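Local atomic coordinates of alpha-fucosidase (Bifidobacterium bifidum, PDB entry 2EAB), a protein that probably releases alpha-1,2-linked L-fucose from glycans by hydrolysis, this chain being the catalytic domain of a longer fucosidase. Residues A[685-690]-A[728-733]. Residues are numbered along the deposited sequence; the frame is centred on the assembly and turned at random.
Sequences GLFPGD and RINSWA
The F687 ring has N730 CB over the centre of one face and P688 CB offset toward the rim of the other. The N730 side is a CH-pi contact, 3.4 Å from CB to the ring centroid and 6° off the normal. The contact packs a loop with a cis peptide bond before P688 onto helix 722-734, in the (alpha/alpha)6 barrel of the glycoside hydrolase family 95 catalytic domain. F687 also meets W430 edge-to-face. Its chi1 of -175° puts CG opposite the backbone N and carries the ring to the helix. The N730 amide is turned 35° from the ring plane. Its OD1 lies 3.4 Å from F687 CZ and takes a hydrogen bond from S774 OG. ND2 bonds to G726 O and G771 O, so both ends of this buried amide are held. With an alanine in place of F687, a gap would probably open between P688 and N730 CB, and W430 would lose this edge-to-face partner. L686 CD2 packs 3.6 Å from S731 O. No direct hydrogen bond joins 685-690 to 728-733, though R734 of the helix bonds to P688 O and G689 O. One water donates to F687 O and S731 OG, both at 2.8 Å; OG also bonds to Q727 O.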
# COMPACT_ATOMS: atom_id res chain seq x y z
N GLY A 685 10.47 -10.35 -10.15
CA GLY A 685 10.76 -11.71 -9.70
C GLY A 685 11.73 -11.78 -8.52
O GLY A 685 11.76 -12.78 -7.80
N LEU A 686 12.54 -10.73 -8.37
CA LEU A 686 13.43 -10.54 -7.22
C LEU A 686 12.68 -9.98 -6.01
O LEU A 686 12.85 -10.45 -4.88
CB LEU A 686 14.59 -9.61 -7.60
CG LEU A 686 15.43 -9.06 -6.44
CD1 LEU A 686 16.26 -10.14 -5.79
CD2 LEU A 686 16.32 -7.92 -6.91
N PHE A 687 11.88 -8.95 -6.26
CA PHE A 687 10.97 -8.43 -5.26
C PHE A 687 9.72 -7.91 -5.97
O PHE A 687 9.82 -7.08 -6.87
CB PHE A 687 11.57 -7.30 -4.41
CG PHE A 687 10.64 -6.88 -3.32
CD1 PHE A 687 10.68 -7.50 -2.08
CD2 PHE A 687 9.63 -5.96 -3.58
CE1 PHE A 687 9.76 -7.17 -1.09
CE2 PHE A 687 8.71 -5.63 -2.61
CZ PHE A 687 8.77 -6.23 -1.36
N PRO A 688 8.53 -8.34 -5.51
CA PRO A 688 8.23 -9.16 -4.33
C PRO A 688 8.33 -10.67 -4.51
O PRO A 688 8.20 -11.41 -3.52
CB PRO A 688 6.77 -8.80 -4.04
CG PRO A 688 6.19 -8.54 -5.40
CD PRO A 688 7.29 -7.89 -6.19
N GLY A 689 8.56 -11.12 -5.74
CA GLY A 689 8.44 -12.54 -6.10
C GLY A 689 9.50 -13.47 -5.54
O GLY A 689 10.35 -13.07 -4.74
N ASP A 690 9.42 -14.73 -5.96
CA ASP A 690 10.41 -15.73 -5.55
C ASP A 690 11.07 -16.41 -6.73
O ASP A 690 11.59 -17.53 -6.62
CB ASP A 690 9.81 -16.77 -4.58
CG ASP A 690 8.85 -17.74 -5.25
OD1 ASP A 690 8.50 -17.55 -6.44
OD2 ASP A 690 8.44 -18.72 -4.57
N ARG A 728 13.34 0.09 -4.69
CA ARG A 728 14.77 -0.18 -4.65
C ARG A 728 15.23 -0.70 -3.28
O ARG A 728 16.03 -1.62 -3.21
CB ARG A 728 15.59 1.03 -5.10
CG ARG A 728 15.43 1.28 -6.59
CD ARG A 728 16.03 2.59 -7.03
NE ARG A 728 15.59 2.94 -8.37
CZ ARG A 728 16.20 3.83 -9.15
NH1 ARG A 728 17.29 4.46 -8.72
NH2 ARG A 728 15.72 4.09 -10.36
N ILE A 729 14.71 -0.12 -2.20
CA ILE A 729 15.02 -0.61 -0.86
C ILE A 729 14.65 -2.09 -0.72
O ILE A 729 15.47 -2.91 -0.30
CB ILE A 729 14.32 0.23 0.23
CG1 ILE A 729 14.88 1.66 0.24
CG2 ILE A 729 14.51 -0.39 1.62
CD1 ILE A 729 13.99 2.65 0.99
N ASN A 730 13.42 -2.43 -1.09
CA ASN A 730 12.96 -3.82 -0.97
C ASN A 730 13.71 -4.78 -1.87
O ASN A 730 14.02 -5.91 -1.46
CB ASN A 730 11.45 -3.90 -1.21
CG ASN A 730 10.65 -3.42 -0.03
OD1 ASN A 730 10.32 -4.20 0.88
ND2 ASN A 730 10.32 -2.13 -0.02
N SER A 731 14.02 -4.34 -3.08
CA SER A 731 14.75 -5.16 -4.05
C SER A 731 16.16 -5.46 -3.55
O SER A 731 16.60 -6.61 -3.56
CB SER A 731 14.81 -4.47 -5.41
OG SER A 731 13.51 -4.27 -5.93
N TRP A 732 16.86 -4.42 -3.10
CA TRP A 732 18.19 -4.61 -2.55
C TRP A 732 18.18 -5.47 -1.29
O TRP A 732 19.09 -6.27 -1.09
CB TRP A 732 18.88 -3.28 -2.33
CG TRP A 732 19.55 -2.75 -3.57
CD1 TRP A 732 19.06 -1.81 -4.43
CD2 TRP A 732 20.83 -3.14 -4.08
NE1 TRP A 732 19.97 -1.59 -5.45
CE2 TRP A 732 21.06 -2.39 -5.26
CE3 TRP A 732 21.81 -4.06 -3.66
CZ2 TRP A 732 22.23 -2.52 -6.02
CZ3 TRP A 732 22.97 -4.19 -4.42
CH2 TRP A 732 23.17 -3.42 -5.59
N ALA A 733 17.15 -5.36 -0.45
CA ALA A 733 17.08 -6.21 0.75
C ALA A 733 17.10 -7.69 0.38
O ALA A 733 17.77 -8.50 1.03
CB ALA A 733 15.84 -5.89 1.57
O HOH W 1 11.43 -4.92 -7.74